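Sister chromatid cohesion protein (Chaetomium thermophilum, PDB 5T8V) probably helps load cohesin onto chromatin, a task of the whole protein, of which this chain is the largely helical C-terminal part built with HEAT repeats. Local coordinates at residues 374-379 against 428-433; 312-317 against 424-429; 278-283 against 380-385. One frame throughout, in Å; residues are numbered along the deposited sequence.

From the N terminus, residues 278-283 come first and meet residues 380-385 in interaction 3, which closes a long loop. Residues 312-317 lie inside that loop but pair beyond it, with 424-429, so interaction 2 crosses interaction 3. Interaction 1 starts at 374-379, just before the second segment of interaction 3, and ends at 428-433, so it crosses interaction 3 too. Interactions 1 and 2 finish on the same helix, 423-440, and share Leu-428 and Arg-429. Interactions 1 and 3 both use helix 357-391. Together the three contacts tie helices 272-282, 305-315, 357-391 and 423-440 into one packed group of the helical solenoid.

Interaction 1: residues 374-379 against 428-433; sequences TARNNA and LRLLML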
ATOM      1  N   THR A 374       4.068 -39.340 -11.416  1.00 23.34           N
ATOM      2  CA  THR A 374       4.589 -39.740 -10.113  1.00 24.55           C
ATOM      3  C   THR A 374       5.346 -38.593  -9.454  1.00 21.26           C
ATOM      4  O   THR A 374       5.229 -38.382  -8.240  1.00 21.43           O
ATOM      5  CB  THR A 374       5.487 -40.971 -10.246  1.00 27.60           C
ATOM      6  OG1 THR A 374       6.572 -40.684 -11.132  1.00 30.84           O
ATOM      7  CG2 THR A 374       4.703 -42.157 -10.783  1.00 29.66           C
ATOM      8  N   ALA A 375       6.120 -37.833 -10.234  1.00 13.95           N
ATOM      9  CA  ALA A 375       6.797 -36.665  -9.675  1.00 10.76           C
ATOM     10  C   ALA A 375       5.796 -35.702  -9.048  1.00 10.74           C
ATOM     11  O   ALA A 375       5.966 -35.263  -7.902  1.00 10.77           O
ATOM     12  CB  ALA A 375       7.618 -35.966 -10.758  1.00 10.18           C
ATOM     13  N   ARG A 376       4.733 -35.373  -9.784  1.00 13.17           N
ATOM     14  CA  ARG A 376       3.706 -34.500  -9.231  1.00 17.41           C
ATOM     15  C   ARG A 376       3.026 -35.127  -8.018  1.00 15.75           C
ATOM     16  O   ARG A 376       2.645 -34.410  -7.087  1.00 14.93           O
ATOM     17  CB  ARG A 376       2.676 -34.166 -10.308  1.00 21.32           C
ATOM     18  CG  ARG A 376       1.589 -33.211  -9.841  1.00 26.04           C
ATOM     19  CD  ARG A 376       0.700 -32.763 -10.986  1.00 28.92           C
ATOM     20  NE  ARG A 376       0.287 -33.881 -11.830  1.00 32.81           N
ATOM     21  CZ  ARG A 376      -0.580 -34.819 -11.461  1.00 36.90           C
ATOM     22  NH1 ARG A 376      -0.893 -35.796 -12.302  1.00 38.22           N
ATOM     23  NH2 ARG A 376      -1.129 -34.791 -10.251  1.00 38.48           N
ATOM     24  N   ASN A 377       2.867 -36.453  -8.004  1.00 14.36           N
ATOM     25  CA  ASN A 377       2.248 -37.108  -6.855  1.00 15.01           C
ATOM     26  C   ASN A 377       3.101 -36.945  -5.602  1.00 15.63           C
ATOM     27  O   ASN A 377       2.584 -36.641  -4.520  1.00 16.89           O
ATOM     28  CB  ASN A 377       2.016 -38.590  -7.153  1.00 15.07           C
ATOM     29  CG  ASN A 377       0.838 -38.824  -8.073  1.00 15.45           C
ATOM     30  OD1 ASN A 377      -0.008 -37.951  -8.253  1.00 16.13           O
ATOM     31  ND2 ASN A 377       0.773 -40.015  -8.654  1.00 15.79           N
ATOM     32  N   ASN A 378       4.413 -37.153  -5.725  1.00 16.58           N
ATOM     33  CA  ASN A 378       5.297 -36.990  -4.577  1.00 17.04           C
ATOM     34  C   ASN A 378       5.316 -35.537  -4.110  1.00 17.46           C
ATOM     35  O   ASN A 378       5.114 -35.240  -2.919  1.00 19.57           O
ATOM     36  CB  ASN A 378       6.706 -37.462  -4.939  1.00 16.30           C
ATOM     37  CG  ASN A 378       6.731 -38.902  -5.421  1.00 15.49           C
ATOM     38  OD1 ASN A 378       5.932 -39.731  -4.987  1.00 15.35           O
ATOM     39  ND2 ASN A 378       7.653 -39.204  -6.324  1.00 15.65           N
ATOM     40  N   ALA A 379       5.553 -34.612  -5.047  1.00 11.44           N
ATOM     41  CA  ALA A 379       5.533 -33.196  -4.704  1.00 11.22           C
ATOM     42  C   ALA A 379       4.246 -32.830  -3.978  1.00 11.94           C
ATOM     43  O   ALA A 379       4.265 -32.075  -2.997  1.00 12.32           O
ATOM     44  CB  ALA A 379       5.699 -32.353  -5.967  1.00 10.45           C
ATOM     45  N   LEU A 428       7.319 -25.589  -5.716  1.00 14.23           N
ATOM     46  CA  LEU A 428       6.831 -24.214  -5.702  1.00 13.96           C
ATOM     47  C   LEU A 428       5.608 -24.045  -6.591  1.00 13.38           C
ATOM     48  O   LEU A 428       4.723 -23.242  -6.281  1.00 14.15           O
ATOM     49  CB  LEU A 428       7.940 -23.262  -6.146  1.00 13.14           C
ATOM     50  CG  LEU A 428       9.098 -23.077  -5.167  1.00 13.26           C
ATOM     51  CD1 LEU A 428      10.274 -22.401  -5.859  1.00 13.09           C
ATOM     52  CD2 LEU A 428       8.651 -22.268  -3.963  1.00 14.28           C
ATOM     53  N   ARG A 429       5.544 -24.780  -7.702  1.00 14.83           N
ATOM     54  CA  ARG A 429       4.390 -24.691  -8.591  1.00 14.88           C
ATOM     55  C   ARG A 429       3.128 -25.174  -7.890  1.00 15.82           C
ATOM     56  O   ARG A 429       2.105 -24.481  -7.878  1.00 16.23           O
ATOM     57  CB  ARG A 429       4.637 -25.505  -9.860  1.00 15.17           C
ATOM     58  CG  ARG A 429       3.527 -25.403 -10.899  1.00 17.15           C
ATOM     59  CD  ARG A 429       3.394 -26.688 -11.700  1.00 17.10           C
ATOM     60  NE  ARG A 429       4.642 -27.060 -12.360  1.00 17.50           N
ATOM     61  CZ  ARG A 429       4.839 -28.212 -12.990  1.00 16.80           C
ATOM     62  NH1 ARG A 429       3.874 -29.120 -13.046  1.00 15.82           N
ATOM     63  NH2 ARG A 429       6.009 -28.462 -13.561  1.00 16.74           N
ATOM     64  N   LEU A 430       3.181 -26.372  -7.305  1.00 11.43           N
ATOM     65  CA  LEU A 430       2.000 -26.898  -6.627  1.00 12.19           C
ATOM     66  C   LEU A 430       1.634 -26.041  -5.422  1.00 13.77           C
ATOM     67  O   LEU A 430       0.449 -25.789  -5.164  1.00 15.10           O
ATOM     68  CB  LEU A 430       2.237 -28.348  -6.214  1.00 11.89           C
ATOM     69  CG  LEU A 430       2.562 -29.299  -7.368  1.00 11.50           C
ATOM     70  CD1 LEU A 430       2.814 -30.692  -6.839  1.00 13.27           C
ATOM     71  CD2 LEU A 430       1.449 -29.320  -8.398  1.00 11.36           C
ATOM     72  N   LEU A 431       2.636 -25.577  -4.675  1.00 23.18           N
ATOM     73  CA  LEU A 431       2.357 -24.683  -3.558  1.00 25.29           C
ATOM     74  C   LEU A 431       1.642 -23.427  -4.038  1.00 26.35           C
ATOM     75  O   LEU A 431       0.657 -22.989  -3.431  1.00 30.32           O
ATOM     76  CB  LEU A 431       3.661 -24.331  -2.841  1.00 26.76           C
ATOM     77  CG  LEU A 431       3.553 -23.965  -1.361  1.00 31.41           C
ATOM     78  CD1 LEU A 431       4.905 -24.099  -0.686  1.00 32.72           C
ATOM     79  CD2 LEU A 431       3.028 -22.559  -1.185  1.00 33.84           C
ATOM     80  N   MET A 432       2.109 -22.847  -5.144  1.00 16.22           N
ATOM     81  CA  MET A 432       1.493 -21.637  -5.675  1.00 16.12           C
ATOM     82  C   MET A 432       0.054 -21.896  -6.099  1.00 16.78           C
ATOM     83  O   MET A 432      -0.857 -21.143  -5.736  1.00 18.07           O
ATOM     84  CB  MET A 432       2.324 -21.106  -6.845  1.00 15.16           C
ATOM     85  CG  MET A 432       1.709 -19.916  -7.561  1.00 17.51           C
ATOM     86  SD  MET A 432       0.561 -20.398  -8.865  1.00 19.29           S
ATOM     87  CE  MET A 432       1.688 -21.090 -10.074  1.00 18.23           C
ATOM     88  N   LEU A 433      -0.173 -22.956  -6.879  1.00 13.57           N
ATOM     89  CA  LEU A 433      -1.538 -23.302  -7.267  1.00 14.47           C
ATOM     90  C   LEU A 433      -2.432 -23.437  -6.043  1.00 15.60           C
ATOM     91  O   LEU A 433      -3.584 -22.984  -6.046  1.00 16.81           O
ATOM     92  CB  LEU A 433      -1.544 -24.599  -8.074  1.00 13.99           C
ATOM     93  CG  LEU A 433      -0.795 -24.574  -9.409  1.00 14.89           C
ATOM     94  CD1 LEU A 433      -0.776 -25.964 -10.032  1.00 14.62           C
ATOM     95  CD2 LEU A 433      -1.410 -23.561 -10.369  1.00 13.77           C
TER
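Leu-430 carries this contact from the side of segment 428-433, and Ala-379 and Arg-376 receive it. The apolar part is small. Leu-430 CD1 rests on Ala-379 CB at 3.4 Å, and both residues send their CB atoms toward the opposite segment. The backbones are nearest here as well, with Ala-379 CA and Leu-430 CA 7.5 Å apart. The leucine methyl packs directly on the alanine.

The second apolar meeting is with the aliphatic base of Arg-376. Its CG lies 4.1 Å from Leu-430 CD1 and 4.2 Å from Leu-430 CD2, so it sits beside the fork of the leucine. The two side chains cross at about a right angle. Arg-376 has CG opposite its backbone N (chi1 -178°), and the chain bends only further out, at chi3 (46°). Its methylene stem, not its guanidinium, therefore does the touching.

Backbone takes part too. Leu-430 CD1 is 3.7 Å from Arg-376 O, a packing contact without a bond. No hydrogen bond joins the two segments.

Charge plays little direct part. Arg-376 NE and Arg-429 NH1 are 6.1 Å apart, like charges that do not touch. Any repulsion is probably eased because Arg-429 is paired with the carboxylate of Glu-425.

The contact is plain helix-to-helix packing in a HEAT-repeat protein. It joins helix 357-391 to helix 423-440 at a partly buried place, with Arg-376 exposed. Ala-379 also touches Leu-426 and Leu-427, one turn back along helix 423-440. Further round helix 423-440, Leu-431 packs on Leu-405 and Val-409 of helix 402-414 and on Leu-455 of helix 446-474, while Met-432 reaches Leu-456 and Met-459.

Interaction 2: residues 312-317 against 424-429; sequences RLVQTS and AELLLR
Val-314 splits its two methyls between two leucines. CG1 meets Leu-426 CD2 at 3.9 Å, and CG2 meets Leu-427 CD2 at 4.1 Å. The valine holds CG1 opposite its backbone N (chi1 175°), which spreads the branches over both partners. The leucines reach it differently. Leu-426 leaves its helix toward the valine. Leu-427 starts off to the side and swings its CD2 in, with CG beside the backbone N (chi1 -68°). All three residues are buried, and they meet by van der Waals packing alone.

This is apolar packing between two helices of the HEAT-repeat solenoid, 305-315 and 423-440. A polar tie lies beside it: Gln-315 OE1 takes a hydrogen bond from Ala-423 N.

The other branch of Leu-426 serves its own helix. CD1 lies over one face of the Arg-429 guanidinium, 3.6 Å above its plane and offset toward the rim. Arg-429 grips Glu-425 side-on in a salt bridge. NE bonds OE2 of Glu-425 at 3.1 Å and nearly straight (166°), and NH2 bonds OE1 of Glu-425 at 3.2 Å, which limits rotation of the guanidinium.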
ATOM      1  N   ARG A 312      15.164 -34.404  -3.535  1.00 15.39           N
ATOM      2  CA  ARG A 312      15.709 -35.623  -4.125  1.00 17.44           C
ATOM      3  C   ARG A 312      14.629 -36.685  -4.296  1.00 17.03           C
ATOM      4  O   ARG A 312      14.531 -37.324  -5.349  1.00 16.90           O
ATOM      5  CB  ARG A 312      16.851 -36.161  -3.264  1.00 18.82           C
ATOM      6  CG  ARG A 312      18.173 -35.447  -3.474  1.00 19.37           C
ATOM      7  CD  ARG A 312      19.332 -36.274  -2.944  1.00 19.75           C
ATOM      8  NE  ARG A 312      19.459 -37.547  -3.645  1.00 19.52           N
ATOM      9  CZ  ARG A 312      20.371 -38.469  -3.357  1.00 20.51           C
ATOM     10  NH1 ARG A 312      21.243 -38.264  -2.378  1.00 21.55           N
ATOM     11  NH2 ARG A 312      20.412 -39.599  -4.050  1.00 20.43           N
ATOM     12  N   LEU A 313      13.811 -36.891  -3.261  1.00 13.65           N
ATOM     13  CA  LEU A 313      12.710 -37.842  -3.366  1.00 13.77           C
ATOM     14  C   LEU A 313      11.763 -37.456  -4.491  1.00 13.56           C
ATOM     15  O   LEU A 313      11.232 -38.326  -5.192  1.00 13.61           O
ATOM     16  CB  LEU A 313      11.949 -37.922  -2.040  1.00 14.38           C
ATOM     17  CG  LEU A 313      12.718 -38.409  -0.810  1.00 14.83           C
ATOM     18  CD1 LEU A 313      11.770 -38.549   0.372  1.00 22.95           C
ATOM     19  CD2 LEU A 313      13.427 -39.721  -1.086  1.00 14.76           C
ATOM     20  N   VAL A 314      11.537 -36.155  -4.681  1.00 13.47           N
ATOM     21  CA  VAL A 314      10.680 -35.732  -5.784  1.00 13.35           C
ATOM     22  C   VAL A 314      11.321 -36.054  -7.129  1.00 13.09           C
ATOM     23  O   VAL A 314      10.610 -36.316  -8.106  1.00 13.14           O
ATOM     24  CB  VAL A 314      10.350 -34.234  -5.664  1.00 13.45           C
ATOM     25  CG1 VAL A 314       9.557 -33.756  -6.883  1.00 13.38           C
ATOM     26  CG2 VAL A 314       9.572 -33.969  -4.387  1.00 13.94           C
ATOM     27  N   GLN A 315      12.654 -36.047  -7.215  1.00 14.53           N
ATOM     28  CA  GLN A 315      13.317 -36.289  -8.495  1.00 17.04           C
ATOM     29  C   GLN A 315      13.631 -37.758  -8.746  1.00 21.14           C
ATOM     30  O   GLN A 315      14.006 -38.108  -9.870  1.00 20.58           O
ATOM     31  CB  GLN A 315      14.619 -35.487  -8.613  1.00 16.59           C
ATOM     32  CG  GLN A 315      14.686 -34.256  -7.743  1.00 15.78           C
ATOM     33  CD  GLN A 315      15.700 -33.240  -8.218  1.00 14.44           C
ATOM     34  OE1 GLN A 315      15.450 -32.035  -8.176  1.00 13.72           O
ATOM     35  NE2 GLN A 315      16.862 -33.715  -8.648  1.00 14.44           N
ATOM     36  N   THR A 316      13.494 -38.627  -7.741  1.00 22.51           N
ATOM     37  CA  THR A 316      13.659 -40.057  -7.980  1.00 28.60           C
ATOM     38  C   THR A 316      12.558 -40.632  -8.860  1.00 31.11           C
ATOM     39  O   THR A 316      12.658 -41.796  -9.262  1.00 32.14           O
ATOM     40  CB  THR A 316      13.691 -40.832  -6.656  1.00 31.69           C
ATOM     41  OG1 THR A 316      12.524 -40.525  -5.879  1.00 31.52           O
ATOM     42  CG2 THR A 316      14.945 -40.500  -5.863  1.00 32.55           C
ATOM     43  N   SER A 317      11.521 -39.848  -9.168  1.00 59.69           N
ATOM     44  CA  SER A 317      10.396 -40.349  -9.954  1.00 65.61           C
ATOM     45  C   SER A 317      10.866 -41.057 -11.218  1.00 72.89           C
ATOM     46  O   SER A 317      10.352 -42.127 -11.568  1.00 73.77           O
ATOM     47  CB  SER A 317       9.462 -39.194 -10.305  1.00 63.92           C
ATOM     48  OG  SER A 317       9.056 -38.512  -9.131  1.00 63.06           O
ATOM     49  N   ALA A 424      12.517 -27.989  -7.334  1.00  9.06           N
ATOM     50  CA  ALA A 424      12.145 -26.722  -6.716  1.00  9.60           C
ATOM     51  C   ALA A 424      10.971 -26.085  -7.446  1.00  9.67           C
ATOM     52  O   ALA A 424      10.006 -25.633  -6.820  1.00 10.97           O
ATOM     53  CB  ALA A 424      13.342 -25.768  -6.706  1.00 11.42           C
ATOM     54  N   GLU A 425      11.037 -26.034  -8.778  1.00  8.63           N
ATOM     55  CA  GLU A 425       9.955 -25.424  -9.539  1.00  8.51           C
ATOM     56  C   GLU A 425       8.668 -26.223  -9.410  1.00  8.95           C
ATOM     57  O   GLU A 425       7.580 -25.648  -9.504  1.00 11.11           O
ATOM     58  CB  GLU A 425      10.351 -25.288 -11.010  1.00  8.26           C
ATOM     59  CG  GLU A 425       9.277 -24.655 -11.901  1.00  9.72           C
ATOM     60  CD  GLU A 425       8.228 -25.647 -12.371  1.00 11.27           C
ATOM     61  OE1 GLU A 425       8.499 -26.868 -12.339  1.00 13.51           O
ATOM     62  OE2 GLU A 425       7.127 -25.206 -12.768  1.00 10.42           O
ATOM     63  N   LEU A 426       8.762 -27.536  -9.208  1.00  9.84           N
ATOM     64  CA  LEU A 426       7.559 -28.354  -9.097  1.00 12.01           C
ATOM     65  C   LEU A 426       6.893 -28.167  -7.738  1.00 10.53           C
ATOM     66  O   LEU A 426       5.676 -27.949  -7.653  1.00 10.77           O
ATOM     67  CB  LEU A 426       7.907 -29.824  -9.336  1.00  8.59           C
ATOM     68  CG  LEU A 426       6.766 -30.834  -9.208  1.00 10.65           C
ATOM     69  CD1 LEU A 426       5.576 -30.443 -10.066  1.00  9.16           C
ATOM     70  CD2 LEU A 426       7.263 -32.218  -9.588  1.00  9.03           C
ATOM     71  N   LEU A 427       7.682 -28.240  -6.665  1.00  9.53           N
ATOM     72  CA  LEU A 427       7.148 -27.990  -5.332  1.00 10.19           C
ATOM     73  C   LEU A 427       6.569 -26.584  -5.235  1.00 10.44           C
ATOM     74  O   LEU A 427       5.451 -26.389  -4.742  1.00 15.04           O
ATOM     75  CB  LEU A 427       8.247 -28.198  -4.292  1.00 10.54           C
ATOM     76  CG  LEU A 427       8.717 -29.645  -4.129  1.00 10.62           C
ATOM     77  CD1 LEU A 427      10.083 -29.693  -3.479  1.00 10.98           C
ATOM     78  CD2 LEU A 427       7.711 -30.429  -3.305  1.00 11.70           C
ATOM     79  N   LEU A 428       7.319 -25.589  -5.716  1.00 14.23           N
ATOM     80  CA  LEU A 428       6.831 -24.214  -5.702  1.00 13.96           C
ATOM     81  C   LEU A 428       5.608 -24.045  -6.591  1.00 13.38           C
ATOM     82  O   LEU A 428       4.723 -23.242  -6.281  1.00 14.15           O
ATOM     83  CB  LEU A 428       7.940 -23.262  -6.146  1.00 13.14           C
ATOM     84  CG  LEU A 428       9.098 -23.077  -5.167  1.00 13.26           C
ATOM     85  CD1 LEU A 428      10.274 -22.401  -5.859  1.00 13.09           C
ATOM     86  CD2 LEU A 428       8.651 -22.268  -3.963  1.00 14.28           C
ATOM     87  N   ARG A 429       5.544 -24.780  -7.702  1.00 14.83           N
ATOM     88  CA  ARG A 429       4.390 -24.691  -8.591  1.00 14.88           C
ATOM     89  C   ARG A 429       3.128 -25.174  -7.890  1.00 15.82           C
ATOM     90  O   ARG A 429       2.105 -24.481  -7.878  1.00 16.23           O
ATOM     91  CB  ARG A 429       4.637 -25.505  -9.860  1.00 15.17           C
ATOM     92  CG  ARG A 429       3.527 -25.403 -10.899  1.00 17.15           C
ATOM     93  CD  ARG A 429       3.394 -26.688 -11.700  1.00 17.10           C
ATOM     94  NE  ARG A 429       4.642 -27.060 -12.360  1.00 17.50           N
ATOM     95  CZ  ARG A 429       4.839 -28.212 -12.990  1.00 16.80           C
ATOM     96  NH1 ARG A 429       3.874 -29.120 -13.046  1.00 15.82           N
ATOM     97  NH2 ARG A 429       6.009 -28.462 -13.561  1.00 16.74           N
TER

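Interaction 3: residues 278-283 against 380-385; sequences EILTSL and SYVIKF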
ATOM      1  N   GLU A 278       6.671 -39.142   7.641  1.00 39.89           N
ATOM      2  CA  GLU A 278       7.435 -39.258   8.877  1.00 42.79           C
ATOM      3  C   GLU A 278       8.675 -38.375   8.831  1.00 41.71           C
ATOM      4  O   GLU A 278       9.014 -37.723   9.826  1.00 43.65           O
ATOM      5  CB  GLU A 278       7.793 -40.719   9.165  1.00 45.81           C
ATOM      6  CG  GLU A 278       8.449 -41.486   8.038  1.00 47.35           C
ATOM      7  CD  GLU A 278       8.548 -42.971   8.345  1.00 50.08           C
ATOM      8  OE1 GLU A 278       8.058 -43.391   9.415  1.00 51.35           O
ATOM      9  OE2 GLU A 278       9.112 -43.717   7.514  1.00 50.41           O
ATOM     10  N   ILE A 279       9.337 -38.299   7.673  1.00 29.15           N
ATOM     11  CA  ILE A 279      10.490 -37.414   7.553  1.00 27.55           C
ATOM     12  C   ILE A 279      10.098 -35.987   7.897  1.00 28.63           C
ATOM     13  O   ILE A 279      10.897 -35.237   8.473  1.00 29.65           O
ATOM     14  CB  ILE A 279      11.100 -37.508   6.138  1.00 25.24           C
ATOM     15  CG1 ILE A 279      11.841 -38.839   5.975  1.00 25.58           C
ATOM     16  CG2 ILE A 279      12.050 -36.336   5.870  1.00 23.38           C
ATOM     17  CD1 ILE A 279      12.346 -39.103   4.572  1.00 24.70           C
ATOM     18  N   LEU A 280       8.871 -35.584   7.563  1.00 31.23           N
ATOM     19  CA  LEU A 280       8.449 -34.218   7.833  1.00 32.98           C
ATOM     20  C   LEU A 280       7.993 -34.019   9.272  1.00 36.58           C
ATOM     21  O   LEU A 280       7.908 -32.872   9.724  1.00 38.26           O
ATOM     22  CB  LEU A 280       7.329 -33.813   6.872  1.00 32.46           C
ATOM     23  CG  LEU A 280       7.728 -33.700   5.397  1.00 30.90           C
ATOM     24  CD1 LEU A 280       6.506 -33.438   4.528  1.00 30.19           C
ATOM     25  CD2 LEU A 280       8.766 -32.606   5.188  1.00 31.13           C
ATOM     26  N   THR A 281       7.698 -35.098  10.001  1.00 42.75           N
ATOM     27  CA  THR A 281       7.370 -34.973  11.417  1.00 45.83           C
ATOM     28  C   THR A 281       8.592 -35.150  12.304  1.00 46.19           C
ATOM     29  O   THR A 281       8.670 -34.527  13.369  1.00 47.89           O
ATOM     30  CB  THR A 281       6.300 -35.992  11.816  1.00 48.04           C
ATOM     31  OG1 THR A 281       6.776 -37.316  11.559  1.00 48.50           O
ATOM     32  CG2 THR A 281       5.022 -35.759  11.030  1.00 48.37           C
ATOM     33  N   SER A 282       9.547 -35.988  11.893  1.00 40.75           N
ATOM     34  CA  SER A 282      10.824 -36.049  12.594  1.00 41.79           C
ATOM     35  C   SER A 282      11.470 -34.672  12.657  1.00 43.16           C
ATOM     36  O   SER A 282      12.038 -34.289  13.688  1.00 43.86           O
ATOM     37  CB  SER A 282      11.755 -37.045  11.901  1.00 40.32           C
ATOM     38  OG  SER A 282      11.212 -38.354  11.923  1.00 40.88           O
ATOM     39  N   LEU A 283      11.383 -33.912  11.563  1.00 50.59           N
ATOM     40  CA  LEU A 283      11.928 -32.560  11.540  1.00 52.13           C
ATOM     41  C   LEU A 283      11.255 -31.667  12.573  1.00 55.28           C
ATOM     42  O   LEU A 283      11.865 -30.705  13.054  1.00 56.70           O
ATOM     43  CB  LEU A 283      11.766 -31.964  10.142  1.00 51.55           C
ATOM     44  CG  LEU A 283      12.191 -30.505   9.957  1.00 52.91           C
ATOM     45  CD1 LEU A 283      13.694 -30.351  10.123  1.00 53.02           C
ATOM     46  CD2 LEU A 283      11.730 -29.995   8.600  1.00 52.18           C
ATOM     47  N   SER A 380       3.117 -33.382  -4.429  1.00 12.32           N
ATOM     48  CA  SER A 380       1.844 -33.078  -3.791  1.00 13.22           C
ATOM     49  C   SER A 380       1.749 -33.701  -2.405  1.00 14.16           C
ATOM     50  O   SER A 380       1.142 -33.107  -1.512  1.00 14.93           O
ATOM     51  CB  SER A 380       0.682 -33.548  -4.663  1.00 13.62           C
ATOM     52  OG  SER A 380       0.605 -34.958  -4.688  1.00 15.23           O
ATOM     53  N   TYR A 381       2.325 -34.891  -2.201  1.00 14.29           N
ATOM     54  CA  TYR A 381       2.447 -35.411  -0.841  1.00 15.90           C
ATOM     55  C   TYR A 381       3.091 -34.369   0.065  1.00 16.11           C
ATOM     56  O   TYR A 381       2.541 -33.999   1.114  1.00 16.76           O
ATOM     57  CB  TYR A 381       3.275 -36.703  -0.824  1.00 16.20           C
ATOM     58  CG  TYR A 381       2.664 -37.888  -1.546  1.00 18.77           C
ATOM     59  CD1 TYR A 381       1.291 -38.015  -1.695  1.00 20.70           C
ATOM     60  CD2 TYR A 381       3.472 -38.892  -2.072  1.00 18.64           C
ATOM     61  CE1 TYR A 381       0.739 -39.106  -2.351  1.00 20.70           C
ATOM     62  CE2 TYR A 381       2.929 -39.981  -2.731  1.00 18.32           C
ATOM     63  CZ  TYR A 381       1.564 -40.083  -2.866  1.00 18.77           C
ATOM     64  OH  TYR A 381       1.020 -41.165  -3.521  1.00 18.45           O
ATOM     65  N   VAL A 382       4.253 -33.858  -0.350  1.00 14.44           N
ATOM     66  CA  VAL A 382       4.965 -32.875   0.464  1.00 14.63           C
ATOM     67  C   VAL A 382       4.077 -31.662   0.737  1.00 14.95           C
ATOM     68  O   VAL A 382       3.798 -31.312   1.892  1.00 16.02           O
ATOM     69  CB  VAL A 382       6.279 -32.462  -0.220  1.00 13.90           C
ATOM     70  CG1 VAL A 382       7.026 -31.435   0.623  1.00 14.30           C
ATOM     71  CG2 VAL A 382       7.156 -33.678  -0.477  1.00 13.80           C
ATOM     72  N   ILE A 383       3.618 -31.004  -0.332  1.00 14.21           N
ATOM     73  CA  ILE A 383       2.918 -29.730  -0.180  1.00 14.54           C
ATOM     74  C   ILE A 383       1.653 -29.908   0.651  1.00 15.82           C
ATOM     75  O   ILE A 383       1.370 -29.121   1.564  1.00 16.73           O
ATOM     76  CB  ILE A 383       2.611 -29.126  -1.563  1.00 13.67           C
ATOM     77  CG1 ILE A 383       3.914 -28.866  -2.327  1.00 12.59           C
ATOM     78  CG2 ILE A 383       1.792 -27.847  -1.438  1.00 14.21           C
ATOM     79  CD1 ILE A 383       4.890 -27.928  -1.625  1.00 12.71           C
ATOM     80  N   LYS A 384       0.871 -30.942   0.344  1.00 16.09           N
ATOM     81  CA  LYS A 384      -0.327 -31.222   1.126  1.00 17.50           C
ATOM     82  C   LYS A 384       0.009 -31.357   2.602  1.00 18.58           C
ATOM     83  O   LYS A 384      -0.675 -30.789   3.463  1.00 19.80           O
ATOM     84  CB  LYS A 384      -1.010 -32.490   0.613  1.00 17.73           C
ATOM     85  CG  LYS A 384      -1.938 -32.254  -0.567  1.00 17.55           C
ATOM     86  CD  LYS A 384      -2.178 -33.529  -1.367  1.00 19.84           C
ATOM     87  CE  LYS A 384      -2.876 -34.606  -0.546  1.00 23.22           C
ATOM     88  NZ  LYS A 384      -2.891 -35.919  -1.257  1.00 24.37           N
ATOM     89  N   PHE A 385       1.072 -32.095   2.923  1.00 21.79           N
ATOM     90  CA  PHE A 385       1.417 -32.269   4.329  1.00 24.48           C
ATOM     91  C   PHE A 385       1.751 -30.931   4.983  1.00 25.91           C
ATOM     92  O   PHE A 385       1.129 -30.537   5.982  1.00 28.95           O
ATOM     93  CB  PHE A 385       2.580 -33.249   4.473  1.00 24.87           C
ATOM     94  CG  PHE A 385       2.847 -33.651   5.891  1.00 27.81           C
ATOM     95  CD1 PHE A 385       2.025 -34.566   6.527  1.00 28.71           C
ATOM     96  CD2 PHE A 385       3.911 -33.111   6.593  1.00 28.78           C
ATOM     97  CE1 PHE A 385       2.262 -34.937   7.837  1.00 30.45           C
ATOM     98  CE2 PHE A 385       4.153 -33.481   7.902  1.00 30.54           C
ATOM     99  CZ  PHE A 385       3.326 -34.395   8.523  1.00 31.54           C
TER
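The Phe-385 ring meets Thr-281 at its edge. Thr-281 CG2 lies near the ring plane, 3.3 Å from Phe-385 CZ, and the two side chains cross at about a right angle. Leu-280 comes to the ring obliquely. Its CD1 is 3.3 Å from Phe-385 CD2, and its CB is 3.4 Å from Phe-385 CE2. Leucine and phenylalanine run past each other in opposite directions, so each lies alongside the other's stem. The ring gets there with CG opposite the backbone N (chi1 -171°), which carries it out toward helix 272-282.

Leu-280 also faces Val-382 more loosely, with 4.4 Å between Leu-280 CD1 and Val-382 CG1. No hydrogen bond crosses between the segments.

Thr-281 is held in place by its own helix. Its OG1 stands between the backbone N and the carbonyl carbon (chi1 59°) and bonds Glu-278 O at 2.9 Å. This leaves CG2 to meet the ring. Glu-278 O also accepts from Thr-281 N, Ser-282 N and Ser-282 OG, so four donors converge on it.

With an alanine here instead of Phe-385, Thr-281 CG2 would probably lose its ring partner and a gap would probably open beside Leu-280.

The axes of 278-282 and 380-385 run at 40° to each other and come within 11.1 Å. This is partly buried packing of helix 272-282 against helix 357-391 in the solenoid. Phe-385 also touches Asp-277 of helix 272-282. On helix 305-315, Ile-310 packs against both Leu-280 and Val-382. Leu-280 further touches Phe-408 of helix 402-414, and Val-382 reaches Leu-427 of helix 423-440.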